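Local coordinates for dextranase (Pseudarthrobacter oxydans, PDB 6NZS), which hydrolyses internal alpha-1,6-glucosidic linkages of dextran as an endo-acting glycoside hydrolase of family 49, at residues G554-D566 and D575-T587. Numbering follows the deposited sequence.
Sequences GEVIEKTADNWAD and DGENWNSWNAWRT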
ATOM      1  N   GLY A 554      -2.104   0.961 -24.957  1.00 11.87           N
ATOM      2  CA  GLY A 554      -1.529   2.042 -25.725  1.00 14.32           C
ATOM      3  C   GLY A 554      -2.507   2.845 -26.554  1.00 16.01           C
ATOM      4  O   GLY A 554      -2.115   3.887 -27.097  1.00 19.94           O
ATOM      5  N   GLU A 555      -3.760   2.416 -26.664  1.00 12.22           N
ATOM      6  CA  GLU A 555      -4.752   3.104 -27.482  1.00 12.92           C
ATOM      7  C   GLU A 555      -5.587   4.016 -26.592  1.00 11.68           C
ATOM      8  O   GLU A 555      -6.197   3.555 -25.624  1.00 11.47           O
ATOM      9  CB  GLU A 555      -5.653   2.091 -28.191  1.00 14.82           C
ATOM     10  CG  GLU A 555      -6.775   2.727 -29.003  1.00 13.62           C
ATOM     11  CD  GLU A 555      -7.595   1.712 -29.786  1.00 14.37           C
ATOM     12  OE1 GLU A 555      -7.033   0.700 -30.259  1.00 16.93           O
ATOM     13  OE2 GLU A 555      -8.809   1.936 -29.942  1.00 17.00           O
ATOM     14  N   VAL A 556      -5.644   5.303 -26.937  1.00 12.56           N
ATOM     15  CA  VAL A 556      -6.397   6.266 -26.138  1.00 12.59           C
ATOM     16  C   VAL A 556      -7.889   6.110 -26.407  1.00 15.15           C
ATOM     17  O   VAL A 556      -8.327   6.035 -27.563  1.00 14.30           O
ATOM     18  CB  VAL A 556      -5.925   7.702 -26.414  1.00 14.74           C
ATOM     19  CG1 VAL A 556      -6.799   8.697 -25.663  1.00 16.15           C
ATOM     20  CG2 VAL A 556      -4.472   7.860 -26.011  1.00 16.03           C
ATOM     21  N   ILE A 557      -8.668   6.062 -25.329  1.00 12.24           N
ATOM     22  CA  ILE A 557     -10.120   5.946 -25.390  1.00 12.80           C
ATOM     23  C   ILE A 557     -10.718   7.327 -25.649  1.00 13.43           C
ATOM     24  O   ILE A 557     -10.433   8.286 -24.924  1.00 14.72           O
ATOM     25  CB  ILE A 557     -10.643   5.364 -24.067  1.00 11.74           C
ATOM     26  CG1 ILE A 557      -9.916   4.048 -23.731  1.00 12.85           C
ATOM     27  CG2 ILE A 557     -12.157   5.217 -24.084  1.00 13.02           C
ATOM     28  CD1 ILE A 557      -9.885   3.026 -24.871  1.00 13.41           C
ATOM     29  N   GLU A 558     -11.560   7.435 -26.676  1.00 13.24           N
ATOM     30  CA  GLU A 558     -12.134   8.730 -27.035  1.00 14.11           C
ATOM     31  C   GLU A 558     -13.627   8.596 -27.301  1.00 15.77           C
ATOM     32  O   GLU A 558     -14.056   7.690 -28.023  1.00 15.48           O
ATOM     33  CB  GLU A 558     -11.452   9.312 -28.280  1.00 18.27           C
ATOM     34  CG  GLU A 558      -9.945   9.486 -28.165  1.00 17.73           C
ATOM     35  CD  GLU A 558      -9.314   9.947 -29.472  1.00 24.52           C
ATOM     36  OE1 GLU A 558      -9.654  11.051 -29.944  1.00 27.31           O
ATOM     37  OE2 GLU A 558      -8.484   9.206 -30.032  1.00 29.78           O
ATOM     38  N   LYS A 559     -14.411   9.518 -26.733  1.00 16.17           N
ATOM     39  CA  LYS A 559     -15.845   9.561 -27.007  1.00 16.24           C
ATOM     40  C   LYS A 559     -16.132   9.661 -28.499  1.00 20.33           C
ATOM     41  O   LYS A 559     -17.176   9.189 -28.961  1.00 23.55           O
ATOM     42  CB  LYS A 559     -16.464  10.757 -26.284  1.00 19.31           C
ATOM     43  CG  LYS A 559     -17.578  10.425 -25.320  1.00 17.77           C
ATOM     44  CD  LYS A 559     -18.099  11.698 -24.655  1.00 15.89           C
ATOM     45  CE  LYS A 559     -19.268  11.409 -23.744  1.00 16.96           C
ATOM     46  NZ  LYS A 559     -19.868  12.671 -23.199  1.00 14.78           N
ATOM     47  N   THR A 560     -15.223  10.256 -29.267  1.00 18.75           N
ATOM     48  CA  THR A 560     -15.401  10.445 -30.701  1.00 21.90           C
ATOM     49  C   THR A 560     -14.701   9.387 -31.547  1.00 24.92           C
ATOM     50  O   THR A 560     -14.720   9.490 -32.779  1.00 27.20           O
ATOM     51  CB  THR A 560     -14.906  11.837 -31.113  1.00 21.49           C
ATOM     52  OG1 THR A 560     -13.517  11.966 -30.790  1.00 23.88           O
ATOM     53  CG2 THR A 560     -15.695  12.926 -30.400  1.00 25.02           C
ATOM     54  N   ALA A 561     -14.091   8.375 -30.931  1.00 21.67           N
ATOM     55  CA  ALA A 561     -13.320   7.375 -31.661  1.00 20.96           C
ATOM     56  C   ALA A 561     -13.986   6.004 -31.714  1.00 21.78           C
ATOM     57  O   ALA A 561     -13.367   5.052 -32.200  1.00 21.62           O
ATOM     58  CB  ALA A 561     -11.908   7.248 -31.090  1.00 22.17           C
ATOM     59  N   ASP A 562     -15.218   5.868 -31.222  1.00 21.74           N
ATOM     60  CA  ASP A 562     -15.953   4.604 -31.315  1.00 22.70           C
ATOM     61  C   ASP A 562     -15.208   3.441 -30.652  1.00 24.30           C
ATOM     62  O   ASP A 562     -15.309   2.291 -31.084  1.00 23.54           O
ATOM     63  CB  ASP A 562     -16.330   4.274 -32.766  1.00 26.32           C
ATOM     64  CG  ASP A 562     -17.468   3.273 -32.869  1.00 29.83           C
ATOM     65  OD1 ASP A 562     -18.322   3.228 -31.957  1.00 33.88           O
ATOM     66  OD2 ASP A 562     -17.507   2.528 -33.873  1.00 37.61           O
ATOM     67  N   ASN A 563     -14.454   3.725 -29.585  1.00 18.67           N
ATOM     68  CA  ASN A 563     -13.723   2.689 -28.863  1.00 15.35           C
ATOM     69  C   ASN A 563     -13.957   2.770 -27.357  1.00 12.82           C
ATOM     70  O   ASN A 563     -13.143   2.252 -26.582  1.00 12.91           O
ATOM     71  CB  ASN A 563     -12.225   2.755 -29.178  1.00 14.91           C
ATOM     72  CG  ASN A 563     -11.575   4.030 -28.664  1.00 13.41           C
ATOM     73  OD1 ASN A 563     -12.260   4.917 -28.156  1.00 12.95           O
ATOM     74  ND2 ASN A 563     -10.257   4.121 -28.778  1.00 14.93           N
ATOM     75  N   TRP A 564     -15.052   3.402 -26.923  1.00 13.32           N
ATOM     76  CA  TRP A 564     -15.239   3.761 -25.523  1.00 12.12           C
ATOM     77  C   TRP A 564     -16.268   2.923 -24.778  1.00 11.97           C
ATOM     78  O   TRP A 564     -16.184   2.836 -23.550  1.00 11.73           O
ATOM     79  CB  TRP A 564     -15.629   5.251 -25.392  1.00 13.34           C
ATOM     80  CG  TRP A 564     -16.911   5.578 -26.101  1.00 14.28           C
ATOM     81  CD1 TRP A 564     -17.047   6.006 -27.387  1.00 15.46           C
ATOM     82  CD2 TRP A 564     -18.234   5.463 -25.570  1.00 13.87           C
ATOM     83  NE1 TRP A 564     -18.379   6.173 -27.690  1.00 16.30           N
ATOM     84  CE2 TRP A 564     -19.130   5.845 -26.594  1.00 13.63           C
ATOM     85  CE3 TRP A 564     -18.753   5.091 -24.327  1.00 12.78           C
ATOM     86  CZ2 TRP A 564     -20.512   5.854 -26.411  1.00 14.43           C
ATOM     87  CZ3 TRP A 564     -20.124   5.091 -24.150  1.00 15.05           C
ATOM     88  CH2 TRP A 564     -20.989   5.472 -25.188  1.00 15.53           C
ATOM     89  N   ALA A 565     -17.238   2.323 -25.467  1.00 12.49           N
ATOM     90  CA  ALA A 565     -18.427   1.815 -24.794  1.00 11.01           C
ATOM     91  C   ALA A 565     -18.156   0.495 -24.064  1.00 12.09           C
ATOM     92  O   ALA A 565     -17.043  -0.048 -24.085  1.00 12.09           O
ATOM     93  CB  ALA A 565     -19.598   1.730 -25.774  1.00 13.86           C
ATOM     94  N   ASP A 566     -19.194  -0.027 -23.397  1.00 12.58           N
ATOM     95  CA  ASP A 566     -18.991  -1.142 -22.472  1.00 11.73           C
ATOM     96  C   ASP A 566     -18.458  -2.388 -23.169  1.00 11.69           C
ATOM     97  O   ASP A 566     -17.644  -3.120 -22.588  1.00 12.93           O
ATOM     98  CB  ASP A 566     -20.237  -1.432 -21.619  1.00 13.50           C
ATOM     99  CG  ASP A 566     -21.495  -1.753 -22.437  1.00 14.15           C
ATOM    100  OD1 ASP A 566     -21.520  -1.607 -23.676  1.00 14.33           O
ATOM    101  OD2 ASP A 566     -22.485  -2.156 -21.798  1.00 21.84           O
ATOM    102  N   ASP A 575     -23.974   5.621 -16.948  1.00 14.13           N
ATOM    103  CA  ASP A 575     -25.408   5.759 -17.199  1.00 14.90           C
ATOM    104  C   ASP A 575     -25.658   6.770 -18.314  1.00 16.41           C
ATOM    105  O   ASP A 575     -25.015   7.819 -18.383  1.00 14.01           O
ATOM    106  CB  ASP A 575     -26.134   6.247 -15.940  1.00 14.17           C
ATOM    107  CG  ASP A 575     -26.250   5.187 -14.860  1.00 17.53           C
ATOM    108  OD1 ASP A 575     -25.717   4.066 -15.013  1.00 14.63           O
ATOM    109  OD2 ASP A 575     -26.871   5.494 -13.820  1.00 17.72           O
ATOM    110  N   GLY A 576     -26.611   6.447 -19.196  1.00 16.92           N
ATOM    111  CA  GLY A 576     -26.914   7.340 -20.302  1.00 18.07           C
ATOM    112  C   GLY A 576     -27.339   8.727 -19.857  1.00 15.39           C
ATOM    113  O   GLY A 576     -27.020   9.715 -20.523  1.00 17.10           O
ATOM    114  N   GLU A 577     -28.034   8.825 -18.722  1.00 17.16           N
ATOM    115  CA  GLU A 577     -28.460  10.132 -18.228  1.00 17.47           C
ATOM    116  C   GLU A 577     -27.282  11.025 -17.868  1.00 19.74           C
ATOM    117  O   GLU A 577     -27.455  12.240 -17.734  1.00 20.99           O
ATOM    118  CB  GLU A 577     -29.413   9.989 -17.035  1.00 20.08           C
ATOM    119  CG  GLU A 577     -28.759   9.571 -15.723  1.00 20.45           C
ATOM    120  CD  GLU A 577     -29.739   9.556 -14.561  1.00 25.22           C
ATOM    121  OE1 GLU A 577     -30.939   9.838 -14.782  1.00 29.18           O
ATOM    122  OE2 GLU A 577     -29.326   9.258 -13.422  1.00 23.18           O
ATOM    123  N   ASN A 578     -26.086  10.459 -17.718  1.00 17.51           N
ATOM    124  CA  ASN A 578     -24.902  11.220 -17.350  1.00 17.57           C
ATOM    125  C   ASN A 578     -24.004  11.528 -18.537  1.00 15.58           C
ATOM    126  O   ASN A 578     -22.865  11.966 -18.338  1.00 14.87           O
ATOM    127  CB  ASN A 578     -24.125  10.478 -16.260  1.00 15.44           C
ATOM    128  CG  ASN A 578     -24.944  10.273 -15.012  1.00 17.22           C
ATOM    129  OD1 ASN A 578     -25.749  11.133 -14.643  1.00 17.47           O
ATOM    130  ND2 ASN A 578     -24.767   9.133 -14.358  1.00 15.92           N
ATOM    131  N   TRP A 579     -24.502  11.333 -19.764  1.00 14.14           N
ATOM    132  CA  TRP A 579     -23.705  11.554 -20.968  1.00 15.48           C
ATOM    133  C   TRP A 579     -22.973  12.889 -20.941  1.00 15.83           C
ATOM    134  O   TRP A 579     -21.780  12.962 -21.247  1.00 14.89           O
ATOM    135  CB  TRP A 579     -24.603  11.468 -22.204  1.00 16.99           C
ATOM    136  CG  TRP A 579     -23.877  11.718 -23.489  1.00 17.24           C
ATOM    137  CD1 TRP A 579     -23.896  12.862 -24.240  1.00 18.73           C
ATOM    138  CD2 TRP A 579     -23.020  10.803 -24.179  1.00 17.20           C
ATOM    139  NE1 TRP A 579     -23.101  12.712 -25.351  1.00 22.39           N
ATOM    140  CE2 TRP A 579     -22.556  11.454 -25.340  1.00 18.16           C
ATOM    141  CE3 TRP A 579     -22.603   9.492 -23.929  1.00 17.65           C
ATOM    142  CZ2 TRP A 579     -21.697  10.839 -26.247  1.00 21.44           C
ATOM    143  CZ3 TRP A 579     -21.752   8.886 -24.825  1.00 18.91           C
ATOM    144  CH2 TRP A 579     -21.303   9.557 -25.970  1.00 18.73           C
ATOM    145  N   ASN A 580     -23.669  13.964 -20.569  1.00 16.32           N
ATOM    146  CA  ASN A 580     -23.024  15.270 -20.622  1.00 15.49           C
ATOM    147  C   ASN A 580     -22.182  15.577 -19.390  1.00 15.91           C
ATOM    148  O   ASN A 580     -21.592  16.663 -19.315  1.00 14.95           O
ATOM    149  CB  ASN A 580     -24.061  16.362 -20.886  1.00 17.43           C
ATOM    150  CG  ASN A 580     -24.528  16.353 -22.318  1.00 22.24           C
ATOM    151  OD1 ASN A 580     -23.720  16.217 -23.237  1.00 22.45           O
ATOM    152  ND2 ASN A 580     -25.832  16.478 -22.520  1.00 28.56           N
ATOM    153  N   SER A 581     -22.087  14.641 -18.453  1.00 13.37           N
ATOM    154  CA  SER A 581     -21.293  14.801 -17.245  1.00 14.27           C
ATOM    155  C   SER A 581     -19.935  14.118 -17.333  1.00 13.03           C
ATOM    156  O   SER A 581     -19.233  14.046 -16.323  1.00 13.58           O
ATOM    157  CB  SER A 581     -22.062  14.283 -16.032  1.00 14.34           C
ATOM    158  OG  SER A 581     -23.129  15.167 -15.707  1.00 16.03           O
ATOM    159  N   TRP A 582     -19.554  13.604 -18.503  1.00 12.76           N
ATOM    160  CA  TRP A 582     -18.225  13.016 -18.639  1.00 12.51           C
ATOM    161  C   TRP A 582     -17.688  13.249 -20.039  1.00 13.32           C
ATOM    162  O   TRP A 582     -18.433  13.545 -20.976  1.00 15.06           O
ATOM    163  CB  TRP A 582     -18.186  11.517 -18.288  1.00 12.74           C
ATOM    164  CG  TRP A 582     -18.931  10.618 -19.239  1.00 12.51           C
ATOM    165  CD1 TRP A 582     -20.263  10.352 -19.222  1.00 12.95           C
ATOM    166  CD2 TRP A 582     -18.376   9.830 -20.312  1.00 12.97           C
ATOM    167  NE1 TRP A 582     -20.588   9.465 -20.226  1.00 13.23           N
ATOM    168  CE2 TRP A 582     -19.446   9.132 -20.909  1.00 13.50           C
ATOM    169  CE3 TRP A 582     -17.086   9.656 -20.829  1.00 13.41           C
ATOM    170  CZ2 TRP A 582     -19.267   8.275 -21.994  1.00 13.64           C
ATOM    171  CZ3 TRP A 582     -16.910   8.802 -21.911  1.00 13.22           C
ATOM    172  CH2 TRP A 582     -17.995   8.127 -22.479  1.00 14.84           C
ATOM    173  N   ASN A 583     -16.379  13.073 -20.176  1.00 12.67           N
ATOM    174  CA  ASN A 583     -15.726  13.120 -21.472  1.00 12.55           C
ATOM    175  C   ASN A 583     -14.511  12.207 -21.420  1.00 14.10           C
ATOM    176  O   ASN A 583     -13.925  11.990 -20.357  1.00 13.96           O
ATOM    177  CB  ASN A 583     -15.316  14.553 -21.838  1.00 13.20           C
ATOM    178  CG  ASN A 583     -15.001  14.716 -23.316  1.00 15.36           C
ATOM    179  OD1 ASN A 583     -15.270  13.829 -24.130  1.00 15.54           O
ATOM    180  ND2 ASN A 583     -14.420  15.851 -23.668  1.00 15.89           N
ATOM    181  N   ALA A 584     -14.154  11.657 -22.577  1.00 14.24           N
ATOM    182  CA  ALA A 584     -12.908  10.921 -22.758  1.00 12.42           C
ATOM    183  C   ALA A 584     -12.284  11.448 -24.038  1.00 13.09           C
ATOM    184  O   ALA A 584     -12.915  11.389 -25.097  1.00 13.89           O
ATOM    185  CB  ALA A 584     -13.157   9.409 -22.869  1.00 13.15           C
ATOM    186  N   TRP A 585     -11.071  11.987 -23.945  1.00 12.57           N
ATOM    187  CA  TRP A 585     -10.466  12.594 -25.120  1.00 14.03           C
ATOM    188  C   TRP A 585      -8.951  12.489 -25.058  1.00 16.36           C
ATOM    189  O   TRP A 585      -8.361  12.289 -23.995  1.00 15.52           O
ATOM    190  CB  TRP A 585     -10.924  14.051 -25.308  1.00 16.66           C
ATOM    191  CG  TRP A 585     -10.231  15.063 -24.424  1.00 15.33           C
ATOM    192  CD1 TRP A 585      -9.197  15.882 -24.775  1.00 17.87           C
ATOM    193  CD2 TRP A 585     -10.539  15.372 -23.057  1.00 14.88           C
ATOM    194  NE1 TRP A 585      -8.837  16.679 -23.709  1.00 18.82           N
ATOM    195  CE2 TRP A 585      -9.649  16.386 -22.645  1.00 15.67           C
ATOM    196  CE3 TRP A 585     -11.478  14.889 -22.144  1.00 15.43           C
ATOM    197  CZ2 TRP A 585      -9.672  16.926 -21.362  1.00 16.64           C
ATOM    198  CZ3 TRP A 585     -11.504  15.431 -20.865  1.00 16.72           C
ATOM    199  CH2 TRP A 585     -10.603  16.440 -20.489  1.00 16.40           C
ATOM    200  N   ARG A 586      -8.332  12.632 -26.224  1.00 17.43           N
ATOM    201  CA  ARG A 586      -6.886  12.609 -26.375  1.00 17.85           C
ATOM    202  C   ARG A 586      -6.382  14.042 -26.451  1.00 21.40           C
ATOM    203  O   ARG A 586      -6.918  14.846 -27.220  1.00 21.01           O
ATOM    204  CB  ARG A 586      -6.533  11.883 -27.671  1.00 19.81           C
ATOM    205  CG  ARG A 586      -5.073  11.553 -27.850  1.00 22.53           C
ATOM    206  CD  ARG A 586      -4.851  11.002 -29.256  1.00 27.92           C
ATOM    207  NE  ARG A 586      -3.439  10.801 -29.564  1.00 38.63           N
ATOM    208  CZ  ARG A 586      -2.987   9.932 -30.463  1.00 41.37           C
ATOM    209  NH1 ARG A 586      -3.836   9.187 -31.159  1.00 42.14           N
ATOM    210  NH2 ARG A 586      -1.683   9.818 -30.680  1.00 42.43           N
ATOM    211  N   THR A 587      -5.368  14.367 -25.652  1.00 24.17           N
ATOM    212  CA  THR A 587      -4.789  15.707 -25.731  1.00 27.45           C
ATOM    213  C   THR A 587      -4.040  15.853 -27.049  1.00 32.98           C
ATOM    214  O   THR A 587      -2.889  15.423 -27.164  1.00 37.89           O
ATOM    215  CB  THR A 587      -3.804  16.016 -24.591  1.00 29.26           C
ATOM    216  OG1 THR A 587      -4.228  15.387 -23.377  1.00 26.04           O
ATOM    217  CG2 THR A 587      -3.718  17.519 -24.370  1.00 31.00           C
TER
HETATM  218  O   HOH W   1     -13.330  12.393 -27.939  1.00 24.76           O
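Lys559 leaves its backbone with an eclipsed first torsion (chi1 -122°) and then runs fully extended, which carries its ammonium into the corner formed by the faces of Trp579, whose CG lies anti to the backbone N (chi1 179°), and Trp582. The two indoles meet the end of the chain from adjacent sides: CE lies 3.4 Å from the centroid of the six-membered ring of Trp579 and 3.5 Å from that of Trp582, near both ring normals, while NZ makes cation-pi contacts over their five-membered rings. NZ also donates to Trp579 O (2.7 Å) and Trp582 O (2.8 Å). An alanine here is likely to leave a gap against both indole faces and both carbonyls without this donor. Trp564 closes the cluster, its ring oblique to both others, with CH2 3.5 Å from Trp579 CZ3. Lys559 N bonds Ala584 O nearly straight (2.9 Å, 169°), and a water links that carbonyl to Thr560 N. Asn563 ties the loop together, accepting from Glu558 N through OD1. Through this aromatic cluster the loop of 554-566 is held against strand 582-585, which continues the parallel beta-helix of family 49 beyond strand 545-552 at its C-terminal end.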